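Thermosome subunit (Methanococcoides burtonii, PDB 3AQ1) is a group II chaperonin that probably uses ATP binding and hydrolysis to help unfolded proteins fold. Local coordinates at residues A[86-91]-A[371-376]; A[129-134]-A[323-328]; A[299-304]-A[310-315]. One frame throughout, in Å; residues are numbered along the deposited sequence.

Contact 1 of 3, residues A[86-91]-A[371-376]; sequences REILET and LRLSEY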
ATOM      1  N   ARG A  86     -11.138  -5.258  19.664  1.00 69.76           N
ATOM      2  CA  ARG A  86      -9.975  -4.439  19.349  1.00 75.42           C
ATOM      3  C   ARG A  86      -8.904  -4.644  20.409  1.00 81.75           C
ATOM      4  O   ARG A  86      -7.726  -4.780  20.085  1.00 85.36           O
ATOM      5  CB  ARG A  86     -10.380  -2.970  19.262  1.00 89.18           C
ATOM      6  CG  ARG A  86      -9.280  -1.994  18.865  1.00104.59           C
ATOM      7  CD  ARG A  86      -9.852  -0.577  18.905  1.00122.48           C
ATOM      8  NE  ARG A  86      -8.901   0.464  18.516  1.00134.00           N
ATOM      9  CZ  ARG A  86      -9.188   1.765  18.505  1.00139.20           C
ATOM     10  NH1 ARG A  86     -10.396   2.181  18.865  1.00140.43           N
ATOM     11  NH2 ARG A  86      -8.270   2.654  18.140  1.00138.18           N
ATOM     12  N   GLU A  87      -9.324  -4.686  21.675  1.00 83.81           N
ATOM     13  CA  GLU A  87      -8.411  -4.933  22.791  1.00 78.84           C
ATOM     14  C   GLU A  87      -7.823  -6.328  22.719  1.00 68.60           C
ATOM     15  O   GLU A  87      -6.621  -6.518  22.871  1.00 74.31           O
ATOM     16  CB  GLU A  87      -9.127  -4.797  24.131  1.00 84.76           C
ATOM     17  CG  GLU A  87      -9.656  -3.421  24.465  1.00 92.53           C
ATOM     18  CD  GLU A  87     -10.322  -3.417  25.826  1.00 99.85           C
ATOM     19  OE1 GLU A  87      -9.740  -4.027  26.755  1.00103.36           O
ATOM     20  OE2 GLU A  87     -11.423  -2.830  25.960  1.00 93.85           O
ATOM     21  N   ILE A  88      -8.685  -7.313  22.515  1.00 60.44           N
ATOM     22  CA  ILE A  88      -8.230  -8.689  22.423  1.00 67.10           C
ATOM     23  C   ILE A  88      -7.258  -8.903  21.259  1.00 76.35           C
ATOM     24  O   ILE A  88      -6.300  -9.664  21.383  1.00 82.36           O
ATOM     25  CB  ILE A  88      -9.406  -9.659  22.291  1.00 65.12           C
ATOM     26  CG1 ILE A  88     -10.297  -9.572  23.528  1.00 64.97           C
ATOM     27  CG2 ILE A  88      -8.896 -11.075  22.115  1.00 68.31           C
ATOM     28  CD1 ILE A  88     -11.425 -10.577  23.524  1.00 69.64           C
ATOM     29  N   LEU A  89      -7.500  -8.233  20.134  1.00 70.22           N
ATOM     30  CA  LEU A  89      -6.607  -8.345  18.988  1.00 66.14           C
ATOM     31  C   LEU A  89      -5.211  -7.840  19.312  1.00 79.65           C
ATOM     32  O   LEU A  89      -4.229  -8.534  19.060  1.00 86.69           O
ATOM     33  CB  LEU A  89      -7.158  -7.592  17.780  1.00 59.11           C
ATOM     34  CG  LEU A  89      -8.147  -8.365  16.907  1.00 60.16           C
ATOM     35  CD1 LEU A  89      -8.942  -7.415  16.024  1.00 61.10           C
ATOM     36  CD2 LEU A  89      -7.432  -9.421  16.074  1.00 49.74           C
ATOM     37  N   GLU A  90      -5.123  -6.636  19.873  1.00 85.87           N
ATOM     38  CA  GLU A  90      -3.829  -6.038  20.196  1.00 87.81           C
ATOM     39  C   GLU A  90      -3.025  -6.947  21.107  1.00 86.35           C
ATOM     40  O   GLU A  90      -1.805  -6.831  21.198  1.00 92.84           O
ATOM     41  CB  GLU A  90      -4.003  -4.675  20.855  1.00 89.89           C
ATOM     42  CG  GLU A  90      -3.086  -3.622  20.279  1.00106.82           C
ATOM     43  CD  GLU A  90      -3.854  -2.497  19.618  1.00121.67           C
ATOM     44  OE1 GLU A  90      -4.832  -2.016  20.233  1.00126.15           O
ATOM     45  OE2 GLU A  90      -3.483  -2.093  18.493  1.00123.53           O
ATOM     46  N   THR A  91      -3.727  -7.856  21.770  1.00 82.56           N
ATOM     47  CA  THR A  91      -3.117  -8.810  22.683  1.00 80.46           C
ATOM     48  C   THR A  91      -2.635 -10.078  21.977  1.00 74.01           C
ATOM     49  O   THR A  91      -1.670 -10.686  22.407  1.00 76.70           O
ATOM     50  CB  THR A  91      -4.094  -9.171  23.844  1.00 79.42           C
ATOM     51  OG1 THR A  91      -3.995  -8.187  24.887  1.00 73.79           O
ATOM     52  CG2 THR A  91      -3.794 -10.563  24.415  1.00 79.19           C
ATOM     53  N   LEU A 371     -13.533 -17.216  21.394  1.00 45.64           N
ATOM     54  CA  LEU A 371     -13.257 -17.864  22.665  1.00 52.22           C
ATOM     55  C   LEU A 371     -13.098 -16.842  23.794  1.00 64.62           C
ATOM     56  O   LEU A 371     -13.770 -16.923  24.816  1.00 72.03           O
ATOM     57  CB  LEU A 371     -12.011 -18.734  22.556  1.00 58.25           C
ATOM     58  CG  LEU A 371     -11.499 -19.286  23.884  1.00 72.63           C
ATOM     59  CD1 LEU A 371     -12.402 -20.418  24.355  1.00 84.93           C
ATOM     60  CD2 LEU A 371     -10.062 -19.752  23.761  1.00 69.44           C
ATOM     61  N   ARG A 372     -12.209 -15.875  23.608  1.00 70.48           N
ATOM     62  CA  ARG A 372     -11.927 -14.901  24.651  1.00 62.25           C
ATOM     63  C   ARG A 372     -13.077 -13.948  24.873  1.00 63.03           C
ATOM     64  O   ARG A 372     -13.147 -13.284  25.900  1.00 68.78           O
ATOM     65  CB  ARG A 372     -10.684 -14.101  24.311  1.00 61.06           C
ATOM     66  CG  ARG A 372      -9.426 -14.914  24.316  1.00 73.23           C
ATOM     67  CD  ARG A 372      -8.334 -14.142  23.608  1.00 82.91           C
ATOM     68  NE  ARG A 372      -7.067 -14.860  23.619  1.00 85.57           N
ATOM     69  CZ  ARG A 372      -6.040 -14.529  24.386  1.00 88.28           C
ATOM     70  NH1 ARG A 372      -6.129 -13.481  25.195  1.00 90.01           N
ATOM     71  NH2 ARG A 372      -4.922 -15.238  24.333  1.00 95.03           N
ATOM     72  N   LEU A 373     -13.979 -13.862  23.910  1.00 63.20           N
ATOM     73  CA  LEU A 373     -15.078 -12.924  24.051  1.00 70.83           C
ATOM     74  C   LEU A 373     -16.254 -13.626  24.713  1.00 76.53           C
ATOM     75  O   LEU A 373     -17.150 -12.981  25.248  1.00 82.34           O
ATOM     76  CB  LEU A 373     -15.471 -12.331  22.698  1.00 69.47           C
ATOM     77  CG  LEU A 373     -16.459 -11.169  22.739  1.00 63.42           C
ATOM     78  CD1 LEU A 373     -15.866 -10.012  23.521  1.00 57.54           C
ATOM     79  CD2 LEU A 373     -16.842 -10.747  21.323  1.00 60.73           C
ATOM     80  N   SER A 374     -16.241 -14.955  24.669  1.00 77.14           N
ATOM     81  CA  SER A 374     -17.235 -15.757  25.374  1.00 71.91           C
ATOM     82  C   SER A 374     -16.848 -15.851  26.837  1.00 67.25           C
ATOM     83  O   SER A 374     -17.699 -16.049  27.701  1.00 70.02           O
ATOM     84  CB  SER A 374     -17.363 -17.157  24.766  1.00 69.03           C
ATOM     85  OG  SER A 374     -18.298 -17.167  23.702  1.00 73.79           O
ATOM     86  N   GLU A 375     -15.555 -15.713  27.106  1.00 69.32           N
ATOM     87  CA  GLU A 375     -15.071 -15.628  28.473  1.00 86.57           C
ATOM     88  C   GLU A 375     -15.499 -14.286  29.058  1.00 98.43           C
ATOM     89  O   GLU A 375     -15.998 -14.218  30.186  1.00104.90           O
ATOM     90  CB  GLU A 375     -13.549 -15.796  28.526  1.00 90.54           C
ATOM     91  CG  GLU A 375     -13.095 -17.175  28.992  1.00 98.52           C
ATOM     92  CD  GLU A 375     -11.838 -17.665  28.279  1.00107.23           C
ATOM     93  OE1 GLU A 375     -11.359 -16.975  27.354  1.00109.01           O
ATOM     94  OE2 GLU A 375     -11.330 -18.748  28.638  1.00111.05           O
ATOM     95  N   TYR A 376     -15.320 -13.225  28.277  1.00 97.02           N
ATOM     96  CA  TYR A 376     -15.755 -11.890  28.673  1.00 93.16           C
ATOM     97  C   TYR A 376     -17.256 -11.892  28.951  1.00 94.92           C
ATOM     98  O   TYR A 376     -17.702 -11.393  29.984  1.00 93.27           O
ATOM     99  CB  TYR A 376     -15.416 -10.876  27.577  1.00 85.91           C
ATOM    100  CG  TYR A 376     -15.599  -9.427  27.972  1.00 85.86           C
ATOM    101  CD1 TYR A 376     -14.753  -8.829  28.896  1.00 94.37           C
ATOM    102  CD2 TYR A 376     -16.603  -8.650  27.408  1.00 85.46           C
ATOM    103  CE1 TYR A 376     -14.911  -7.494  29.261  1.00 97.36           C
ATOM    104  CE2 TYR A 376     -16.771  -7.312  27.764  1.00 90.86           C
ATOM    105  CZ  TYR A 376     -15.918  -6.740  28.694  1.00 96.68           C
ATOM    106  OH  TYR A 376     -16.066  -5.418  29.057  1.00 92.27           O
TER
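Ile88 and Arg372 meet because of their side-chain torsions. In Ile88, CG2 stands anti to the backbone N and CG1 lies beside that N (chi1 -62°). With CD1 extended beyond CG1, both branches reach the other helix. In Arg372, CG is anti to the carbonyl carbon (chi1 -67°), and the chain then runs extended from CG to NE, past the isoleucine.

The two branches of Ile88 touch different levels of the arginine chain. Ile88 CG2 packs on Arg372 CD at 3.5 Å. Ile88 CD1 meets the base of the chain, 3.7 Å from Arg372 CB. Both contacts fall on methylenes, CB and CD, so the arginine serves here by its aliphatic part. Ile88 CD1 also comes within 4.5 Å of Leu373 CD1, a looser apolar contact.

Further out, Thr91 adds its methyl. Thr91 CG2 lies 3.8 Å from Arg372 NH1, at a slant to the guanidinium plane. This is packing, not a polar bond. The charge of Arg372 is paired within its own helix: NE forms a salt bridge with Glu368. That pairing probably helps to hold the chain extended while its aliphatic part covers Ile88.

Leu369 also touches Ile88. Leu373 reaches Lys84 and Cys85 of helix 71-92 and Phe391 and Ala392 of helix 383-394. Ile88 and Leu373 are buried, whereas Thr91 lies at the exposed margin.

The axes of 86-91 and 371-376 pass 10.8 Å apart, with an angle of 131° between their directions. The spacing is wide, and side chains rather than backbones fill it. Here helix 71-92 packs against helix 364-378, close to helix 449-467, in the largely helical equatorial domain of group II chaperonins.

Contact 2 of 3, residues A[129-134]-A[323-328]; sequences VKAVRS and VTVLLH
This is a small, buried helix-to-strand packing contact in the intermediate domain of the chaperonin fold. The C-terminal part of helix 121-132 and Ser134 lie against strand 323-329. That strand is the middle one of a three-stranded mixed sheet, between strands 151-157 and 165-167. It pairs parallel with the first and antiparallel with the second.

Two residues from each side make the contact. Ala131 points its CB at the strand and meets one branch of Val325, with Ala131 CB 4.3 Å from Val325 CG2. The nearest CA atoms across the segments belong to the same pair, at 7.6 Å. A methyl is all that the helix puts between its backbone and Val325 here. Ile151, Leu166 and Leu346 also touch Ala131, so it is covered by both outer strands and by helix 332-355. Leu166 reaches Val325 as well.

Val323 lies nearer Ser134. Its CG1 is anti to the carbonyl carbon (chi1 -41°) and is the branch that reaches the serine. Ile151 and Ile135 pack on the same valine. Backbone bonds join Val323 to Asn150 and Lys152, Val325 to Lys152 and Glu154, and Thr324 to Ile167 on the other side.

Ser134 is the polar member of the group. Ser134 N bonds to Ala131 O at 3.0 Å. The hydroxyl adds a weak bond to the same carbonyl, Ser134 OG to Ala131 O at 3.3 Å. Ser134 OG also rests against the methyl Val323 CG1, 3.4 Å away.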
ATOM      1  N   VAL A 129      11.412  -5.366   0.421  1.00 43.44           N
ATOM      2  CA  VAL A 129      11.752  -4.996   1.785  1.00 39.31           C
ATOM      3  C   VAL A 129      12.799  -3.869   1.831  1.00 46.54           C
ATOM      4  O   VAL A 129      12.723  -2.954   2.653  1.00 46.71           O
ATOM      5  CB  VAL A 129      12.182  -6.249   2.600  1.00 39.02           C
ATOM      6  CG1 VAL A 129      12.820  -5.872   3.926  1.00 40.82           C
ATOM      7  CG2 VAL A 129      10.986  -7.150   2.844  1.00 44.78           C
ATOM      8  N   LYS A 130      13.755  -3.928   0.915  1.00 44.05           N
ATOM      9  CA  LYS A 130      14.809  -2.934   0.827  1.00 39.97           C
ATOM     10  C   LYS A 130      14.282  -1.570   0.357  1.00 49.33           C
ATOM     11  O   LYS A 130      14.791  -0.529   0.760  1.00 57.93           O
ATOM     12  CB  LYS A 130      15.886  -3.452  -0.109  1.00 30.54           C
ATOM     13  CG  LYS A 130      17.016  -2.505  -0.377  1.00 47.29           C
ATOM     14  CD  LYS A 130      18.102  -3.221  -1.159  1.00 59.40           C
ATOM     15  CE  LYS A 130      19.238  -2.291  -1.550  1.00 67.80           C
ATOM     16  NZ  LYS A 130      20.211  -2.999  -2.441  1.00 74.06           N
ATOM     17  N   ALA A 131      13.268  -1.591  -0.502  1.00 47.31           N
ATOM     18  CA  ALA A 131      12.633  -0.381  -1.004  1.00 41.20           C
ATOM     19  C   ALA A 131      11.773   0.240   0.088  1.00 56.18           C
ATOM     20  O   ALA A 131      11.919   1.421   0.413  1.00 59.11           O
ATOM     21  CB  ALA A 131      11.781  -0.703  -2.225  1.00 25.96           C
ATOM     22  N   VAL A 132      10.877  -0.564   0.656  1.00 50.87           N
ATOM     23  CA  VAL A 132      10.000  -0.097   1.716  1.00 44.21           C
ATOM     24  C   VAL A 132      10.802   0.430   2.887  1.00 47.67           C
ATOM     25  O   VAL A 132      10.601   1.560   3.308  1.00 51.42           O
ATOM     26  CB  VAL A 132       9.041  -1.193   2.196  1.00 45.83           C
ATOM     27  CG1 VAL A 132       8.490  -0.852   3.565  1.00 48.10           C
ATOM     28  CG2 VAL A 132       7.907  -1.341   1.209  1.00 44.31           C
ATOM     29  N   ARG A 133      11.731  -0.375   3.393  1.00 55.74           N
ATOM     30  CA  ARG A 133      12.581   0.044   4.512  1.00 48.89           C
ATOM     31  C   ARG A 133      13.250   1.390   4.298  1.00 53.79           C
ATOM     32  O   ARG A 133      13.686   2.018   5.256  1.00 65.42           O
ATOM     33  CB  ARG A 133      13.656  -1.001   4.827  1.00 37.92           C
ATOM     34  CG  ARG A 133      13.175  -2.099   5.742  1.00 49.83           C
ATOM     35  CD  ARG A 133      14.222  -3.157   5.921  1.00 63.49           C
ATOM     36  NE  ARG A 133      15.399  -2.652   6.613  1.00 78.34           N
ATOM     37  CZ  ARG A 133      16.211  -3.421   7.328  1.00 95.86           C
ATOM     38  NH1 ARG A 133      15.959  -4.724   7.441  1.00 99.98           N
ATOM     39  NH2 ARG A 133      17.268  -2.894   7.935  1.00 97.29           N
ATOM     40  N   SER A 134      13.342   1.830   3.049  1.00 48.39           N
ATOM     41  CA  SER A 134      14.139   3.007   2.743  1.00 48.83           C
ATOM     42  C   SER A 134      13.283   4.259   2.563  1.00 52.12           C
ATOM     43  O   SER A 134      13.806   5.349   2.360  1.00 52.74           O
ATOM     44  CB  SER A 134      15.041   2.746   1.531  1.00 48.72           C
ATOM     45  OG  SER A 134      14.583   3.390   0.360  1.00 47.69           O
ATOM     46  N   VAL A 323      12.104   7.183  -3.761  1.00 40.50           N
ATOM     47  CA  VAL A 323      13.042   6.332  -4.480  1.00 49.47           C
ATOM     48  C   VAL A 323      12.368   5.774  -5.726  1.00 43.94           C
ATOM     49  O   VAL A 323      11.157   5.656  -5.800  1.00 51.45           O
ATOM     50  CB  VAL A 323      13.491   5.113  -3.642  1.00 44.53           C
ATOM     51  CG1 VAL A 323      13.746   5.502  -2.217  1.00 47.13           C
ATOM     52  CG2 VAL A 323      12.447   4.045  -3.688  1.00 42.67           C
ATOM     53  N   THR A 324      13.168   5.426  -6.708  1.00 43.97           N
ATOM     54  CA  THR A 324      12.648   4.777  -7.888  1.00 41.58           C
ATOM     55  C   THR A 324      13.330   3.442  -7.957  1.00 45.21           C
ATOM     56  O   THR A 324      14.544   3.362  -7.822  1.00 57.41           O
ATOM     57  CB  THR A 324      12.997   5.572  -9.151  1.00 42.90           C
ATOM     58  OG1 THR A 324      12.382   6.860  -9.072  1.00 55.56           O
ATOM     59  CG2 THR A 324      12.502   4.860 -10.395  1.00 42.82           C
ATOM     60  N   VAL A 325      12.539   2.393  -8.129  1.00 45.33           N
ATOM     61  CA  VAL A 325      13.061   1.069  -8.411  1.00 42.28           C
ATOM     62  C   VAL A 325      13.151   0.929  -9.920  1.00 47.30           C
ATOM     63  O   VAL A 325      12.123   0.928 -10.596  1.00 46.86           O
ATOM     64  CB  VAL A 325      12.105  -0.041  -7.927  1.00 38.62           C
ATOM     65  CG1 VAL A 325      12.690  -1.389  -8.255  1.00 41.69           C
ATOM     66  CG2 VAL A 325      11.812   0.068  -6.435  1.00 31.17           C
ATOM     67  N   LEU A 326      14.363   0.835 -10.457  1.00 38.16           N
ATOM     68  CA  LEU A 326      14.506   0.367 -11.825  1.00 41.60           C
ATOM     69  C   LEU A 326      14.425  -1.155 -11.785  1.00 56.35           C
ATOM     70  O   LEU A 326      15.394  -1.828 -11.432  1.00 62.26           O
ATOM     71  CB  LEU A 326      15.831   0.818 -12.427  1.00 39.46           C
ATOM     72  CG  LEU A 326      16.030   2.326 -12.474  1.00 42.60           C
ATOM     73  CD1 LEU A 326      17.357   2.654 -13.111  1.00 47.02           C
ATOM     74  CD2 LEU A 326      14.889   2.959 -13.243  1.00 42.24           C
ATOM     75  N   LEU A 327      13.255  -1.688 -12.125  1.00 58.83           N
ATOM     76  CA  LEU A 327      12.996  -3.127 -12.060  1.00 52.06           C
ATOM     77  C   LEU A 327      13.428  -3.852 -13.332  1.00 52.00           C
ATOM     78  O   LEU A 327      12.958  -3.523 -14.425  1.00 49.46           O
ATOM     79  CB  LEU A 327      11.506  -3.371 -11.820  1.00 47.04           C
ATOM     80  CG  LEU A 327      11.027  -4.809 -11.631  1.00 41.45           C
ATOM     81  CD1 LEU A 327      11.756  -5.447 -10.466  1.00 39.92           C
ATOM     82  CD2 LEU A 327       9.523  -4.816 -11.398  1.00 36.36           C
ATOM     83  N   HIS A 328      14.318  -4.834 -13.186  1.00 48.17           N
ATOM     84  CA  HIS A 328      14.753  -5.661 -14.318  1.00 52.27           C
ATOM     85  C   HIS A 328      14.177  -7.088 -14.303  1.00 62.08           C
ATOM     86  O   HIS A 328      13.973  -7.681 -13.243  1.00 60.83           O
ATOM     87  CB  HIS A 328      16.278  -5.733 -14.372  1.00 59.24           C
ATOM     88  CG  HIS A 328      16.926  -4.469 -14.834  1.00 65.04           C
ATOM     89  ND1 HIS A 328      17.352  -3.491 -13.964  1.00 68.15           N
ATOM     90  CD2 HIS A 328      17.214  -4.017 -16.078  1.00 65.54           C
ATOM     91  CE1 HIS A 328      17.873  -2.488 -14.653  1.00 70.99           C
ATOM     92  NE2 HIS A 328      17.797  -2.781 -15.937  1.00 57.32           N
TER

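Contact 3 of 3, residues A[299-304]-A[310-315]; sequences GLVEEK and KMTYVT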
ATOM      1  N   GLY A 299      19.588  18.169  -5.940  1.00 49.26           N
ATOM      2  CA  GLY A 299      21.032  18.073  -5.988  1.00 38.15           C
ATOM      3  C   GLY A 299      21.586  17.954  -7.399  1.00 48.40           C
ATOM      4  O   GLY A 299      22.590  18.593  -7.747  1.00 57.00           O
ATOM      5  N   LEU A 300      20.938  17.135  -8.219  1.00 35.00           N
ATOM      6  CA  LEU A 300      21.483  16.811  -9.527  1.00 40.45           C
ATOM      7  C   LEU A 300      20.405  16.383 -10.523  1.00 42.13           C
ATOM      8  O   LEU A 300      19.518  15.610 -10.206  1.00 49.52           O
ATOM      9  CB  LEU A 300      22.546  15.705  -9.396  1.00 42.14           C
ATOM     10  CG  LEU A 300      23.218  15.141 -10.653  1.00 42.24           C
ATOM     11  CD1 LEU A 300      23.988  16.213 -11.391  1.00 38.27           C
ATOM     12  CD2 LEU A 300      24.134  13.978 -10.303  1.00 32.10           C
ATOM     13  N   VAL A 301      20.498  16.902 -11.734  1.00 35.98           N
ATOM     14  CA  VAL A 301      19.695  16.427 -12.832  1.00 36.22           C
ATOM     15  C   VAL A 301      20.634  16.081 -13.974  1.00 44.38           C
ATOM     16  O   VAL A 301      21.398  16.928 -14.410  1.00 49.25           O
ATOM     17  CB  VAL A 301      18.696  17.479 -13.283  1.00 29.41           C
ATOM     18  CG1 VAL A 301      18.116  17.096 -14.647  1.00 25.47           C
ATOM     19  CG2 VAL A 301      17.607  17.627 -12.234  1.00 28.30           C
ATOM     20  N   GLU A 302      20.606  14.830 -14.433  1.00 46.05           N
ATOM     21  CA  GLU A 302      21.456  14.419 -15.553  1.00 48.02           C
ATOM     22  C   GLU A 302      20.839  13.333 -16.412  1.00 43.90           C
ATOM     23  O   GLU A 302      19.988  12.576 -15.961  1.00 39.53           O
ATOM     24  CB  GLU A 302      22.829  13.957 -15.078  1.00 46.75           C
ATOM     25  CG  GLU A 302      22.826  12.677 -14.313  1.00 46.86           C
ATOM     26  CD  GLU A 302      24.222  12.109 -14.134  1.00 65.97           C
ATOM     27  OE1 GLU A 302      25.096  12.388 -14.986  1.00 58.66           O
ATOM     28  OE2 GLU A 302      24.437  11.363 -13.154  1.00 80.27           O
ATOM     29  N   GLU A 303      21.267  13.296 -17.664  1.00 48.19           N
ATOM     30  CA  GLU A 303      20.866  12.270 -18.613  1.00 48.07           C
ATOM     31  C   GLU A 303      21.906  11.161 -18.573  1.00 48.78           C
ATOM     32  O   GLU A 303      23.071  11.387 -18.907  1.00 55.95           O
ATOM     33  CB  GLU A 303      20.803  12.873 -20.015  1.00 43.59           C
ATOM     34  CG  GLU A 303      20.124  12.019 -21.059  1.00 41.29           C
ATOM     35  CD  GLU A 303      20.139  12.693 -22.429  1.00 58.63           C
ATOM     36  OE1 GLU A 303      19.270  13.564 -22.653  1.00 68.49           O
ATOM     37  OE2 GLU A 303      21.012  12.366 -23.274  1.00 51.77           O
ATOM     38  N   LYS A 304      21.497   9.974 -18.131  1.00 51.11           N
ATOM     39  CA  LYS A 304      22.374   8.805 -18.130  1.00 53.45           C
ATOM     40  C   LYS A 304      22.028   7.919 -19.305  1.00 65.32           C
ATOM     41  O   LYS A 304      20.868   7.862 -19.730  1.00 59.85           O
ATOM     42  CB  LYS A 304      22.248   7.990 -16.840  1.00 47.97           C
ATOM     43  CG  LYS A 304      22.915   8.597 -15.616  1.00 53.16           C
ATOM     44  CD  LYS A 304      23.124   7.545 -14.521  1.00 71.78           C
ATOM     45  CE  LYS A 304      24.352   7.870 -13.661  1.00 88.21           C
ATOM     46  NZ  LYS A 304      24.810   6.701 -12.846  1.00 93.29           N
ATOM     47  N   LYS A 310      18.071   6.744 -23.560  1.00 71.59           N
ATOM     48  CA  LYS A 310      18.583   7.599 -22.491  1.00 60.06           C
ATOM     49  C   LYS A 310      17.454   7.976 -21.530  1.00 56.11           C
ATOM     50  O   LYS A 310      16.279   8.027 -21.917  1.00 60.83           O
ATOM     51  CB  LYS A 310      19.224   8.864 -23.068  1.00 52.17           C
ATOM     52  CG  LYS A 310      20.206   8.627 -24.210  1.00 59.16           C
ATOM     53  CD  LYS A 310      20.783   9.936 -24.725  1.00 69.35           C
ATOM     54  CE  LYS A 310      21.630   9.762 -25.989  1.00 76.80           C
ATOM     55  NZ  LYS A 310      22.330  11.038 -26.372  1.00 78.47           N
ATOM     56  N   MET A 311      17.811   8.224 -20.274  1.00 43.53           N
ATOM     57  CA  MET A 311      16.836   8.617 -19.256  1.00 45.54           C
ATOM     58  C   MET A 311      17.267   9.828 -18.399  1.00 42.34           C
ATOM     59  O   MET A 311      18.452  10.156 -18.309  1.00 42.17           O
ATOM     60  CB  MET A 311      16.497   7.415 -18.372  1.00 46.23           C
ATOM     61  CG  MET A 311      15.567   6.405 -19.053  1.00 56.60           C
ATOM     62  SD  MET A 311      14.700   5.286 -17.922  1.00 67.43           S
ATOM     63  CE  MET A 311      16.083   4.475 -17.115  1.00 39.27           C
ATOM     64  N   THR A 312      16.305  10.487 -17.763  1.00 40.26           N
ATOM     65  CA  THR A 312      16.630  11.636 -16.914  1.00 39.24           C
ATOM     66  C   THR A 312      16.591  11.329 -15.415  1.00 39.91           C
ATOM     67  O   THR A 312      15.526  11.102 -14.861  1.00 42.73           O
ATOM     68  CB  THR A 312      15.712  12.817 -17.197  1.00 37.07           C
ATOM     69  OG1 THR A 312      15.969  13.308 -18.514  1.00 32.66           O
ATOM     70  CG2 THR A 312      15.987  13.930 -16.217  1.00 41.82           C
ATOM     71  N   TYR A 313      17.760  11.324 -14.772  1.00 38.19           N
ATOM     72  CA  TYR A 313      17.868  11.097 -13.325  1.00 39.73           C
ATOM     73  C   TYR A 313      17.819  12.415 -12.501  1.00 44.05           C
ATOM     74  O   TYR A 313      18.582  13.345 -12.747  1.00 39.95           O
ATOM     75  CB  TYR A 313      19.164  10.345 -13.000  1.00 34.94           C
ATOM     76  CG  TYR A 313      19.231   8.908 -13.473  1.00 52.25           C
ATOM     77  CD1 TYR A 313      19.304   7.857 -12.560  1.00 55.34           C
ATOM     78  CD2 TYR A 313      19.243   8.595 -14.827  1.00 59.19           C
ATOM     79  CE1 TYR A 313      19.373   6.550 -12.982  1.00 53.76           C
ATOM     80  CE2 TYR A 313      19.307   7.275 -15.259  1.00 56.74           C
ATOM     81  CZ  TYR A 313      19.377   6.266 -14.334  1.00 58.37           C
ATOM     82  OH  TYR A 313      19.445   4.961 -14.761  1.00 71.90           O
ATOM     83  N   VAL A 314      16.918  12.477 -11.529  1.00 37.59           N
ATOM     84  CA  VAL A 314      16.814  13.608 -10.614  1.00 38.18           C
ATOM     85  C   VAL A 314      17.120  13.131  -9.187  1.00 44.44           C
ATOM     86  O   VAL A 314      16.250  12.635  -8.501  1.00 44.36           O
ATOM     87  CB  VAL A 314      15.402  14.215 -10.665  1.00 37.79           C
ATOM     88  CG1 VAL A 314      15.308  15.410  -9.773  1.00 31.37           C
ATOM     89  CG2 VAL A 314      15.051  14.593 -12.086  1.00 25.94           C
ATOM     90  N   THR A 315      18.370  13.268  -8.756  1.00 55.13           N
ATOM     91  CA  THR A 315      18.810  12.773  -7.451  1.00 49.65           C
ATOM     92  C   THR A 315      19.160  13.900  -6.467  1.00 55.97           C
ATOM     93  O   THR A 315      19.261  15.070  -6.838  1.00 49.04           O
ATOM     94  CB  THR A 315      20.045  11.871  -7.587  1.00 40.95           C
ATOM     95  OG1 THR A 315      21.114  12.615  -8.169  1.00 47.69           O
ATOM     96  CG2 THR A 315      19.752  10.712  -8.485  1.00 39.89           C
TER
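Leu300, Glu302 and Lys304 face Thr315, Tyr313 and Met311 as the hydrogen-bonded pairs of an antiparallel hairpin. Each pair uses both N-H groups and both carbonyls, giving six bonds. Tyr313 N to Glu302 O is the shortest at 2.8 Å. Met311 N to Lys304 O, 3.1 Å, is the straightest, with 172° at the hydrogen. Leu300 N reaches Thr315 O at 3.0 Å. There Gly299 and Leu300 both oppose Thr315, a classic beta bulge.

At the non-hydrogen-bonded positions Val301 and Glu303 turn their backbone bonds outward, to Val185 and Glu183. Their CA-H groups face Tyr313 O and Met311 O. Val301 CG2 packs on Val314 CG2 at 4.0 Å. Glu303 OE2 has its main partner in Arg176; the bridge to Lys310 NZ is long, and doubtful because OE2 is less surely placed. Thr312 OG1 is satisfied by Lys174 O and Tyr262 OH. On the other face, Lys304 CD lies over the Tyr313 ring, a CH-pi contact 3.9 Å from CD to the ring centroid.

The hairpin belongs to the apical-domain sheet. Strand 184-193 pairs with 300-305, strand 169-172 pairs with 310-317, and Val301, Thr312 and Val314 pack on strand 241-244.

How the contacts relate
From the N terminus, the chain passes helix 71-92, the first half of contact 1, and then helix 121-132, the first half of contact 2. After strands 151-157 and 165-167 it builds the apical domain, where contact 3 closes a short hairpin. Strand 323-329 follows directly and closes contact 2. Helix 364-378 closes contact 1 last. The loops are nested and none cross: 3 inside 2, 2 inside 1. Each works within one part of the fold: contact 1 equatorial, contact 2 intermediate, contact 3 apical. Contacts 2 and 3 touch, with Leu326 CD1 3.5 Å from Tyr313 OH. Contacts 1 and 3 lie on opposite sides of the chain's centre, their own centres about 54 Å apart.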